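Local coordinates for protein AGR_L_2016p (Agrobacterium tumefaciens, PDB 2GVH) that probably hydrolyses the thioester bond of acyl-CoA molecules, releasing a free fatty acid and coenzyme A, at residues G88-F93 with A194-G199; D33-F36 with H42-T45; F60-R65 with L105-E110. One frame throughout, in Å; residues are numbered along the deposited sequence.

Overall arrangement
Strand 29-35 opens the first five-stranded sheet, and contact 2 closes the shortest loop here by folding helix 40-46 back onto the strand's end. Helix 49-67 follows and supplies the first half of contact 3. Before that contact closes at 105-110, strand 89-100 has already opened contact 1, which closes only at 194-199, so contacts 1 and 3 cross while contact 2 precedes both. Strand 89-100 lies between 29-35 and 104-115, so all three contacts reach the same sheet. Contact 3 joins it to helix 49-67, and contact 1 to the end of helix 179-198, in the second thioesterase-like region of the chain.

Contact 1: G88-F93 with A194-G199; sequences GHIVEF and ASRYCG
Arg196 and Ile90 bury the most surface in this contact, and their side chains meet near the C-terminal end of helix 179-198. CD1 of Ile90 lies 4.0 Å from Arg196 CG, at the root of the arginine, and 4.1 Å from Ser195 OG, a hydroxyl whose own hydrogen bond goes to the carbonyl of Lys200 just beyond the helix. The segment axes of strand and helix come no closer than 10.7 Å, so side chains must span the gap. Arg196 does so at full stretch: CG stands opposite the carbonyl carbon (chi1 -79°), and the chain runs extended from there to NE, carrying the guanidinium past Ile90 CG2 to Glu92.

The two structural elements belong to different halves of a double hotdog chain, strand 89-93 falling in the first thioesterase superfamily region and helix 194-198 in the second. Alternation along the strand sorts the side chains: Ile90 and Glu92 point to helix 179-198, whereas Phe93 packs against helix 49-67.

The glutamate side chain runs nearly perpendicular to that of the arginine. Their salt bridge joins OE1 of Glu92 to NH2 of Arg196 at 3.2 Å, with the two flat groups turned 50° apart and a weak, bent hydrogen bond (131° at the hydrogen). The other carboxylate oxygen, OE2, forms a salt bridge with NE of Arg30, so the glutamate is shared between two arginines, which should help to hold its charged form. Ile32, on the neighbouring strand 29-35, touches Ile90, Glu92 and Arg196 alike.

Contact 2: D33-F36 with H42-T45; sequences DIVF and HHGT
His42 of helix 40-46 reaches back to strand 33-35, where Asp33, Ile34 and Val35 receive its ring. Here the hotdog fold begins: the strand that is outermost in the first sheet within this chain ends, the chain turns, and the short helix comes back over the strand's end just ahead of helix 49-67.

The path of the histidine begins at CB, which leaves the helix in the direction of the strand. CG is placed anti to the backbone N (chi1 -159°), and the ring is carried over Val35. From there ND1 lies 3.7 Å from Val35 CG2, the methyl that makes a CH-pi contact over one face, 4.0 Å from the ring centroid and displaced toward the rim. CE1 sits between two oxygens, 3.0 Å from Asp33 OD2 and 3.1 Å from Ile34 O, the latter in the plane of the ring. At the tip, NE2 donates a weak hydrogen bond of 2.9 Å to Asp33 OD2. The aspartate approaches from the opposite direction, its carboxylate plane turned 58° from the ring, and the bond is strongly bent, at 120°. Asp33 OD1 in turn accepts a weak bond from the backbone N of Ile34 and has a long, weak ion pair with Lys188.

Asn41 of the second subunit packs on both His42 and Phe36, placing this corner of the fold at a subunit interface. Val35 meanwhile divides its branches between two histidines: while CG2 lies over His42, CG1 rests 4.2 Å from CB of His43.

Contact 3: F60-R65 with L105-E110; sequences FIAATR and LTVEVE
Ala63 and Leu105 form the tight end of this contact, in which helix 49-67 lies against strand 104-115 of the curved antiparallel sheet. A long helix embraced by such a sheet is the defining feature of the hotdog fold, and small side chains on the helix let the two layers come close. With Leu105 CG anti to the backbone N (chi1 -170°), its CD2 methyl is carried onto the helix, 3.4 Å from Ala63 CA and 3.5 Å from Ala63 CB. One branch therefore touches backbone and side chain together. Phe66 and Ala100 also pack against this leucine.

Further along the strand the fit relaxes. Val107 meets Ala62 through CG1, 4.3 Å from the alanine CB, and Val109 is taken up by Met55, Val58 and Ala59 from an earlier part of the helix. Between these inward residues, the partly exposed Thr106 and Glu108 occupy the other face of the strand, where Glu108 forms a salt bridge with Arg126.

Other residues of the helix turn to other partners. Arg65 forms salt bridges with Glu223 and Glu245. Phe60 and Thr64 both point away from the strand: Phe60 meets Phe178 of the third subunit edge-to-face, and Thr64 OG1 lies over the centre of the Phe60 ring while donating to Phe60 O at 2.8 Å, from 50° out of the carbonyl plane.

Contact 1: G88-F93 with A194-G199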
ATOM      1  N   GLY B  88       7.341   7.256 -19.347  1.00 75.48           N
ATOM      2  CA  GLY B  88       6.608   6.124 -18.767  1.00 71.11           C
ATOM      3  C   GLY B  88       7.109   4.795 -19.280  1.00 69.22           C
ATOM      4  O   GLY B  88       7.539   4.717 -20.434  1.00 69.78           O
ATOM      5  N   HIS B  89       7.031   3.743 -18.452  1.00 66.13           N
ATOM      6  CA  HIS B  89       7.587   2.438 -18.811  1.00 63.91           C
ATOM      7  C   HIS B  89       6.733   1.213 -18.397  1.00 64.04           C
ATOM      8  O   HIS B  89       6.181   1.142 -17.305  1.00 65.96           O
ATOM      9  CB  HIS B  89       8.982   2.275 -18.169  1.00 63.24           C
ATOM     10  CG  HIS B  89      10.016   3.217 -18.699  1.00 64.08           C
ATOM     11  ND1 HIS B  89      10.180   4.500 -18.214  1.00 70.08           N
ATOM     12  CD2 HIS B  89      10.933   3.065 -19.685  1.00 62.93           C
ATOM     13  CE1 HIS B  89      11.158   5.095 -18.876  1.00 63.58           C
ATOM     14  NE2 HIS B  89      11.630   4.244 -19.770  1.00 62.20           N
ATOM     15  N   ILE B  90       6.650   0.213 -19.248  1.00 61.81           N
ATOM     16  CA  ILE B  90       6.280  -1.092 -18.727  1.00 62.01           C
ATOM     17  C   ILE B  90       7.542  -1.817 -18.310  1.00 61.39           C
ATOM     18  O   ILE B  90       8.451  -1.983 -19.123  1.00 64.08           O
ATOM     19  CB  ILE B  90       5.555  -1.982 -19.713  1.00 57.16           C
ATOM     20  CG1 ILE B  90       4.233  -1.373 -20.109  1.00 61.14           C
ATOM     21  CG2 ILE B  90       5.271  -3.285 -19.049  1.00 56.31           C
ATOM     22  CD1 ILE B  90       3.608  -2.043 -21.334  1.00 62.79           C
ATOM     23  N   VAL B  91       7.591  -2.263 -17.060  1.00 60.27           N
ATOM     24  CA  VAL B  91       8.829  -2.830 -16.505  1.00 61.10           C
ATOM     25  C   VAL B  91       8.675  -4.289 -16.193  1.00 61.79           C
ATOM     26  O   VAL B  91       7.801  -4.676 -15.423  1.00 65.52           O
ATOM     27  CB  VAL B  91       9.306  -2.026 -15.262  1.00 58.14           C
ATOM     28  CG1 VAL B  91      10.675  -2.409 -14.878  1.00 57.29           C
ATOM     29  CG2 VAL B  91       9.355  -0.585 -15.646  1.00 57.38           C
ATOM     30  N   GLU B  92       9.508  -5.105 -16.792  1.00 62.88           N
ATOM     31  CA  GLU B  92       9.366  -6.537 -16.637  1.00 62.89           C
ATOM     32  C   GLU B  92      10.491  -7.133 -15.843  1.00 61.96           C
ATOM     33  O   GLU B  92      11.638  -6.932 -16.166  1.00 63.46           O
ATOM     34  CB  GLU B  92       9.306  -7.217 -17.996  1.00 62.10           C
ATOM     35  CG  GLU B  92       8.829  -8.654 -17.915  1.00 70.98           C
ATOM     36  CD  GLU B  92       8.815  -9.391 -19.249  1.00 70.17           C
ATOM     37  OE1 GLU B  92       9.088  -8.789 -20.292  1.00 80.79           O
ATOM     38  OE2 GLU B  92       8.554 -10.610 -19.256  1.00 82.07           O
ATOM     39  N   PHE B  93      10.155  -7.894 -14.812  1.00 62.33           N
ATOM     40  CA  PHE B  93      11.144  -8.582 -14.013  1.00 60.98           C
ATOM     41  C   PHE B  93      11.062 -10.085 -14.298  1.00 61.01           C
ATOM     42  O   PHE B  93      10.031 -10.715 -14.069  1.00 64.80           O
ATOM     43  CB  PHE B  93      10.905  -8.294 -12.543  1.00 57.88           C
ATOM     44  CG  PHE B  93      10.922  -6.824 -12.204  1.00 62.31           C
ATOM     45  CD1 PHE B  93       9.844  -6.013 -12.510  1.00 64.57           C
ATOM     46  CD2 PHE B  93      12.007  -6.262 -11.565  1.00 62.49           C
ATOM     47  CE1 PHE B  93       9.851  -4.661 -12.207  1.00 65.22           C
ATOM     48  CE2 PHE B  93      12.032  -4.923 -11.257  1.00 65.47           C
ATOM     49  CZ  PHE B  93      10.940  -4.102 -11.571  1.00 63.14           C
ATOM     50  N   ALA B 194      -2.393  -4.837 -24.545  1.00 61.90           N
ATOM     51  CA  ALA B 194      -2.829  -3.725 -25.437  1.00 62.85           C
ATOM     52  C   ALA B 194      -1.717  -2.767 -25.793  1.00 62.59           C
ATOM     53  O   ALA B 194      -1.461  -2.499 -26.962  1.00 63.08           O
ATOM     54  CB  ALA B 194      -3.999  -2.900 -24.805  1.00 62.84           C
ATOM     55  N   SER B 195      -1.046  -2.263 -24.770  1.00 62.57           N
ATOM     56  CA  SER B 195      -0.086  -1.169 -24.948  1.00 61.89           C
ATOM     57  C   SER B 195       1.112  -1.641 -25.707  1.00 61.55           C
ATOM     58  O   SER B 195       1.603  -0.964 -26.594  1.00 61.32           O
ATOM     59  CB  SER B 195       0.343  -0.605 -23.603  1.00 60.85           C
ATOM     60  OG  SER B 195       1.379   0.318 -23.800  1.00 57.49           O
ATOM     61  N   ARG B 196       1.579  -2.821 -25.353  1.00 63.75           N
ATOM     62  CA  ARG B 196       2.636  -3.491 -26.136  1.00 65.50           C
ATOM     63  C   ARG B 196       2.253  -3.616 -27.589  1.00 64.96           C
ATOM     64  O   ARG B 196       3.057  -3.333 -28.449  1.00 66.32           O
ATOM     65  CB  ARG B 196       3.008  -4.859 -25.543  1.00 64.09           C
ATOM     66  CG  ARG B 196       3.932  -4.729 -24.333  1.00 63.37           C
ATOM     67  CD  ARG B 196       4.292  -6.067 -23.758  1.00 62.11           C
ATOM     68  NE  ARG B 196       5.301  -6.004 -22.699  1.00 65.27           N
ATOM     69  CZ  ARG B 196       5.698  -7.067 -22.002  1.00 71.11           C
ATOM     70  NH1 ARG B 196       5.168  -8.264 -22.237  1.00 65.97           N
ATOM     71  NH2 ARG B 196       6.632  -6.952 -21.071  1.00 61.75           N
ATOM     72  N   TYR B 197       1.005  -3.980 -27.862  1.00 66.22           N
ATOM     73  CA  TYR B 197       0.547  -4.167 -29.245  1.00 67.04           C
ATOM     74  C   TYR B 197       0.582  -2.876 -30.042  1.00 65.55           C
ATOM     75  O   TYR B 197       1.075  -2.848 -31.142  1.00 63.37           O
ATOM     76  CB  TYR B 197      -0.874  -4.724 -29.263  1.00 68.19           C
ATOM     77  CG  TYR B 197      -1.342  -5.104 -30.631  1.00 72.99           C
ATOM     78  CD1 TYR B 197      -1.057  -6.363 -31.154  1.00 76.83           C
ATOM     79  CD2 TYR B 197      -2.045  -4.202 -31.425  1.00 70.99           C
ATOM     80  CE1 TYR B 197      -1.472  -6.721 -32.431  1.00 75.55           C
ATOM     81  CE2 TYR B 197      -2.461  -4.556 -32.714  1.00 74.42           C
ATOM     82  CZ  TYR B 197      -2.169  -5.822 -33.201  1.00 74.44           C
ATOM     83  OH  TYR B 197      -2.566  -6.203 -34.463  1.00 75.35           O
ATOM     84  N   CYS B 198       0.049  -1.797 -29.496  1.00 66.06           N
ATOM     85  CA  CYS B 198      -0.067  -0.595 -30.297  1.00 66.65           C
ATOM     86  C   CYS B 198       1.143   0.357 -30.173  1.00 67.56           C
ATOM     87  O   CYS B 198       1.284   1.270 -30.963  1.00 69.03           O
ATOM     88  CB  CYS B 198      -1.371   0.107 -29.954  1.00 67.08           C
ATOM     89  SG  CYS B 198      -1.454   0.862 -28.289  1.00 70.51           S
ATOM     90  N   GLY B 199       1.996   0.150 -29.168  1.00 67.02           N
ATOM     91  CA  GLY B 199       3.135   1.030 -28.933  1.00 66.83           C
ATOM     92  C   GLY B 199       2.771   2.356 -28.288  1.00 66.55           C
ATOM     93  O   GLY B 199       3.589   3.253 -28.218  1.00 66.38           O
TER

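Contact 2: D33-F36 with H42-T45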
ATOM      1  N   ASP B  33       5.426  -4.424 -13.753  1.00 70.29           N
ATOM      2  CA  ASP B  33       4.890  -3.221 -13.154  1.00 68.38           C
ATOM      3  C   ASP B  33       4.883  -2.058 -14.136  1.00 66.74           C
ATOM      4  O   ASP B  33       5.776  -1.911 -14.935  1.00 67.18           O
ATOM      5  CB  ASP B  33       5.697  -2.847 -11.934  1.00 68.75           C
ATOM      6  CG  ASP B  33       4.962  -1.842 -11.030  1.00 81.58           C
ATOM      7  OD1 ASP B  33       3.727  -1.616 -11.212  1.00 87.22           O
ATOM      8  OD2 ASP B  33       5.626  -1.263 -10.132  1.00 87.37           O
ATOM      9  N   ILE B  34       3.864  -1.233 -14.081  1.00 67.43           N
ATOM     10  CA  ILE B  34       3.790  -0.054 -14.946  1.00 68.14           C
ATOM     11  C   ILE B  34       4.197   1.198 -14.224  1.00 67.84           C
ATOM     12  O   ILE B  34       3.702   1.443 -13.152  1.00 71.11           O
ATOM     13  CB  ILE B  34       2.388   0.174 -15.421  1.00 67.54           C
ATOM     14  CG1 ILE B  34       1.920  -1.030 -16.188  1.00 65.47           C
ATOM     15  CG2 ILE B  34       2.318   1.422 -16.318  1.00 73.39           C
ATOM     16  CD1 ILE B  34       0.522  -1.329 -15.859  1.00 64.95           C
ATOM     17  N   VAL B  35       5.079   1.997 -14.816  1.00 67.85           N
ATOM     18  CA  VAL B  35       5.334   3.365 -14.311  1.00 68.63           C
ATOM     19  C   VAL B  35       4.721   4.331 -15.321  1.00 70.88           C
ATOM     20  O   VAL B  35       5.181   4.399 -16.455  1.00 74.49           O
ATOM     21  CB  VAL B  35       6.853   3.652 -14.198  1.00 67.36           C
ATOM     22  CG1 VAL B  35       7.117   5.072 -13.771  1.00 67.90           C
ATOM     23  CG2 VAL B  35       7.507   2.710 -13.253  1.00 66.62           C
ATOM     24  N   PHE B  36       3.702   5.068 -14.923  1.00 71.34           N
ATOM     25  CA  PHE B  36       3.034   6.028 -15.827  1.00 72.43           C
ATOM     26  C   PHE B  36       3.802   7.323 -16.091  1.00 73.78           C
ATOM     27  O   PHE B  36       4.538   7.786 -15.224  1.00 75.54           O
ATOM     28  CB  PHE B  36       1.655   6.409 -15.273  1.00 71.46           C
ATOM     29  CG  PHE B  36       0.630   5.347 -15.430  1.00 69.96           C
ATOM     30  CD1 PHE B  36       0.471   4.363 -14.465  1.00 73.28           C
ATOM     31  CD2 PHE B  36      -0.171   5.308 -16.552  1.00 68.90           C
ATOM     32  CE1 PHE B  36      -0.483   3.338 -14.624  1.00 76.19           C
ATOM     33  CE2 PHE B  36      -1.123   4.293 -16.718  1.00 76.02           C
ATOM     34  CZ  PHE B  36      -1.280   3.314 -15.756  1.00 74.93           C
ATOM     35  N   HIS B  42       6.789   7.011  -8.235  1.00 81.93           N
ATOM     36  CA  HIS B  42       7.006   5.654  -8.684  1.00 83.97           C
ATOM     37  C   HIS B  42       8.319   5.531  -9.482  1.00 85.17           C
ATOM     38  O   HIS B  42       9.130   4.599  -9.280  1.00 86.03           O
ATOM     39  CB  HIS B  42       5.806   5.163  -9.492  1.00 84.35           C
ATOM     40  CG  HIS B  42       5.703   3.675  -9.568  1.00 82.21           C
ATOM     41  ND1 HIS B  42       4.984   3.030 -10.550  1.00 80.91           N
ATOM     42  CD2 HIS B  42       6.235   2.703  -8.789  1.00 81.45           C
ATOM     43  CE1 HIS B  42       5.067   1.723 -10.367  1.00 82.88           C
ATOM     44  NE2 HIS B  42       5.818   1.497  -9.304  1.00 87.08           N
ATOM     45  N   HIS B  43       8.543   6.492 -10.370  1.00 84.65           N
ATOM     46  CA  HIS B  43       9.764   6.493 -11.156  1.00 84.00           C
ATOM     47  C   HIS B  43      10.957   6.458 -10.210  1.00 83.39           C
ATOM     48  O   HIS B  43      11.791   5.555 -10.288  1.00 83.47           O
ATOM     49  CB  HIS B  43       9.822   7.723 -12.068  1.00 83.16           C
ATOM     50  CG  HIS B  43      10.865   7.622 -13.138  1.00 85.58           C
ATOM     51  ND1 HIS B  43      12.205   7.851 -12.896  1.00 86.60           N
ATOM     52  CD2 HIS B  43      10.769   7.308 -14.450  1.00 82.48           C
ATOM     53  CE1 HIS B  43      12.889   7.688 -14.012  1.00 87.21           C
ATOM     54  NE2 HIS B  43      12.040   7.358 -14.970  1.00 91.70           N
ATOM     55  N   GLY B  44      10.976   7.417  -9.287  1.00 83.10           N
ATOM     56  CA  GLY B  44      12.088   7.619  -8.364  1.00 83.67           C
ATOM     57  C   GLY B  44      12.334   6.467  -7.408  1.00 84.21           C
ATOM     58  O   GLY B  44      13.438   6.322  -6.892  1.00 85.29           O
ATOM     59  N   THR B  45      11.298   5.660  -7.163  1.00 83.25           N
ATOM     60  CA  THR B  45      11.409   4.524  -6.262  1.00 81.67           C
ATOM     61  C   THR B  45      11.653   3.234  -7.011  1.00 80.77           C
ATOM     62  O   THR B  45      12.401   2.377  -6.548  1.00 81.40           O
ATOM     63  CB  THR B  45      10.155   4.334  -5.379  1.00 82.90           C
ATOM     64  OG1 THR B  45       8.975   4.285  -6.197  1.00 81.16           O
ATOM     65  CG2 THR B  45      10.054   5.439  -4.344  1.00 76.28           C
TER

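Contact 3: F60-R65 with L105-E110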
ATOM      1  N   PHE B  60      12.130 -14.693  -5.386  1.00 59.69           N
ATOM      2  CA  PHE B  60      11.440 -15.447  -4.370  1.00 61.06           C
ATOM      3  C   PHE B  60      10.411 -16.418  -4.965  1.00 62.84           C
ATOM      4  O   PHE B  60      10.503 -17.664  -4.749  1.00 63.72           O
ATOM      5  CB  PHE B  60      10.804 -14.496  -3.355  1.00 62.20           C
ATOM      6  CG  PHE B  60       9.858 -15.164  -2.411  1.00 62.55           C
ATOM      7  CD1 PHE B  60      10.326 -15.826  -1.293  1.00 67.35           C
ATOM      8  CD2 PHE B  60       8.496 -15.132  -2.638  1.00 67.65           C
ATOM      9  CE1 PHE B  60       9.455 -16.450  -0.410  1.00 68.83           C
ATOM     10  CE2 PHE B  60       7.613 -15.761  -1.759  1.00 65.05           C
ATOM     11  CZ  PHE B  60       8.094 -16.407  -0.643  1.00 65.40           C
ATOM     12  N   ILE B  61       9.476 -15.862  -5.738  1.00 61.91           N
ATOM     13  CA  ILE B  61       8.459 -16.659  -6.429  1.00 58.47           C
ATOM     14  C   ILE B  61       9.121 -17.789  -7.246  1.00 60.21           C
ATOM     15  O   ILE B  61       8.696 -18.946  -7.168  1.00 60.92           O
ATOM     16  CB  ILE B  61       7.609 -15.789  -7.342  1.00 57.53           C
ATOM     17  CG1 ILE B  61       6.853 -14.707  -6.532  1.00 59.70           C
ATOM     18  CG2 ILE B  61       6.644 -16.632  -8.151  1.00 52.30           C
ATOM     19  CD1 ILE B  61       6.125 -13.675  -7.413  1.00 52.58           C
ATOM     20  N   ALA B  62      10.139 -17.450  -8.030  1.00 57.64           N
ATOM     21  CA  ALA B  62      10.789 -18.456  -8.864  1.00 56.99           C
ATOM     22  C   ALA B  62      11.286 -19.630  -8.038  1.00 57.99           C
ATOM     23  O   ALA B  62      10.913 -20.775  -8.297  1.00 59.44           O
ATOM     24  CB  ALA B  62      11.930 -17.859  -9.653  1.00 54.82           C
ATOM     25  N   ALA B  63      12.104 -19.319  -7.042  1.00 57.99           N
ATOM     26  CA  ALA B  63      12.591 -20.250  -6.052  1.00 57.83           C
ATOM     27  C   ALA B  63      11.504 -21.120  -5.467  1.00 58.85           C
ATOM     28  O   ALA B  63      11.649 -22.335  -5.425  1.00 60.52           O
ATOM     29  CB  ALA B  63      13.284 -19.492  -4.954  1.00 57.68           C
ATOM     30  N   THR B  64      10.418 -20.500  -5.005  1.00 62.34           N
ATOM     31  CA  THR B  64       9.377 -21.233  -4.301  1.00 63.19           C
ATOM     32  C   THR B  64       8.676 -22.206  -5.242  1.00 63.99           C
ATOM     33  O   THR B  64       8.309 -23.305  -4.859  1.00 65.67           O
ATOM     34  CB  THR B  64       8.377 -20.307  -3.641  1.00 64.06           C
ATOM     35  OG1 THR B  64       9.069 -19.239  -2.959  1.00 66.98           O
ATOM     36  CG2 THR B  64       7.548 -21.105  -2.640  1.00 63.45           C
ATOM     37  N   ARG B  65       8.524 -21.803  -6.490  1.00 65.28           N
ATOM     38  CA  ARG B  65       7.904 -22.644  -7.494  1.00 65.69           C
ATOM     39  C   ARG B  65       8.794 -23.816  -7.778  1.00 66.35           C
ATOM     40  O   ARG B  65       8.325 -24.878  -8.154  1.00 67.12           O
ATOM     41  CB  ARG B  65       7.737 -21.891  -8.803  1.00 65.71           C
ATOM     42  CG  ARG B  65       6.464 -21.102  -8.945  1.00 68.60           C
ATOM     43  CD  ARG B  65       6.385 -20.540 -10.357  1.00 69.89           C
ATOM     44  NE  ARG B  65       5.009 -20.465 -10.822  1.00 71.80           N
ATOM     45  CZ  ARG B  65       4.576 -19.693 -11.823  1.00 69.03           C
ATOM     46  NH1 ARG B  65       5.403 -18.909 -12.502  1.00 63.65           N
ATOM     47  NH2 ARG B  65       3.288 -19.705 -12.137  1.00 69.65           N
ATOM     48  N   LEU B 105      19.681 -22.030  -3.783  1.00 64.94           N
ATOM     49  CA  LEU B 105      19.254 -21.844  -5.147  1.00 64.17           C
ATOM     50  C   LEU B 105      19.787 -20.510  -5.626  1.00 62.92           C
ATOM     51  O   LEU B 105      19.654 -19.506  -4.962  1.00 62.31           O
ATOM     52  CB  LEU B 105      17.738 -21.862  -5.230  1.00 63.42           C
ATOM     53  CG  LEU B 105      17.091 -21.916  -6.605  1.00 62.85           C
ATOM     54  CD1 LEU B 105      17.341 -23.270  -7.271  1.00 57.92           C
ATOM     55  CD2 LEU B 105      15.638 -21.673  -6.423  1.00 53.37           C
ATOM     56  N   THR B 106      20.418 -20.522  -6.787  1.00 63.48           N
ATOM     57  CA  THR B 106      20.859 -19.289  -7.408  1.00 62.54           C
ATOM     58  C   THR B 106      19.826 -18.843  -8.424  1.00 61.09           C
ATOM     59  O   THR B 106      19.432 -19.603  -9.282  1.00 61.08           O
ATOM     60  CB  THR B 106      22.207 -19.509  -8.085  1.00 60.71           C
ATOM     61  OG1 THR B 106      23.037 -20.255  -7.195  1.00 66.96           O
ATOM     62  CG2 THR B 106      22.866 -18.175  -8.384  1.00 61.17           C
ATOM     63  N   VAL B 107      19.375 -17.607  -8.314  1.00 61.36           N
ATOM     64  CA  VAL B 107      18.368 -17.125  -9.228  1.00 62.35           C
ATOM     65  C   VAL B 107      18.836 -15.882  -9.959  1.00 63.27           C
ATOM     66  O   VAL B 107      19.343 -14.948  -9.365  1.00 63.00           O
ATOM     67  CB  VAL B 107      17.033 -16.857  -8.518  1.00 61.25           C
ATOM     68  CG1 VAL B 107      15.985 -16.494  -9.526  1.00 60.62           C
ATOM     69  CG2 VAL B 107      16.580 -18.091  -7.758  1.00 61.13           C
ATOM     70  N   GLU B 108      18.672 -15.889 -11.274  1.00 65.34           N
ATOM     71  CA  GLU B 108      19.087 -14.782 -12.118  1.00 63.97           C
ATOM     72  C   GLU B 108      17.897 -13.939 -12.480  1.00 63.92           C
ATOM     73  O   GLU B 108      16.894 -14.455 -12.964  1.00 62.15           O
ATOM     74  CB  GLU B 108      19.714 -15.342 -13.372  1.00 66.17           C
ATOM     75  CG  GLU B 108      20.302 -14.327 -14.325  1.00 74.41           C
ATOM     76  CD  GLU B 108      21.064 -15.011 -15.457  1.00 83.89           C
ATOM     77  OE1 GLU B 108      20.414 -15.490 -16.414  1.00 81.90           O
ATOM     78  OE2 GLU B 108      22.309 -15.096 -15.360  1.00 82.64           O
ATOM     79  N   VAL B 109      18.016 -12.640 -12.265  1.00 64.25           N
ATOM     80  CA  VAL B 109      16.889 -11.750 -12.464  1.00 64.95           C
ATOM     81  C   VAL B 109      17.247 -10.616 -13.405  1.00 66.44           C
ATOM     82  O   VAL B 109      18.257  -9.934 -13.213  1.00 67.56           O
ATOM     83  CB  VAL B 109      16.414 -11.168 -11.129  1.00 66.33           C
ATOM     84  CG1 VAL B 109      15.287 -10.133 -11.323  1.00 67.06           C
ATOM     85  CG2 VAL B 109      15.964 -12.282 -10.242  1.00 63.51           C
ATOM     86  N   GLU B 110      16.411 -10.404 -14.409  1.00 67.00           N
ATOM     87  CA  GLU B 110      16.607  -9.319 -15.341  1.00 69.02           C
ATOM     88  C   GLU B 110      15.488  -8.336 -15.181  1.00 71.05           C
ATOM     89  O   GLU B 110      14.329  -8.722 -15.073  1.00 72.65           O
ATOM     90  CB  GLU B 110      16.634  -9.831 -16.782  1.00 70.23           C
ATOM     91  CG  GLU B 110      18.010 -10.105 -17.347  1.00 70.03           C
TER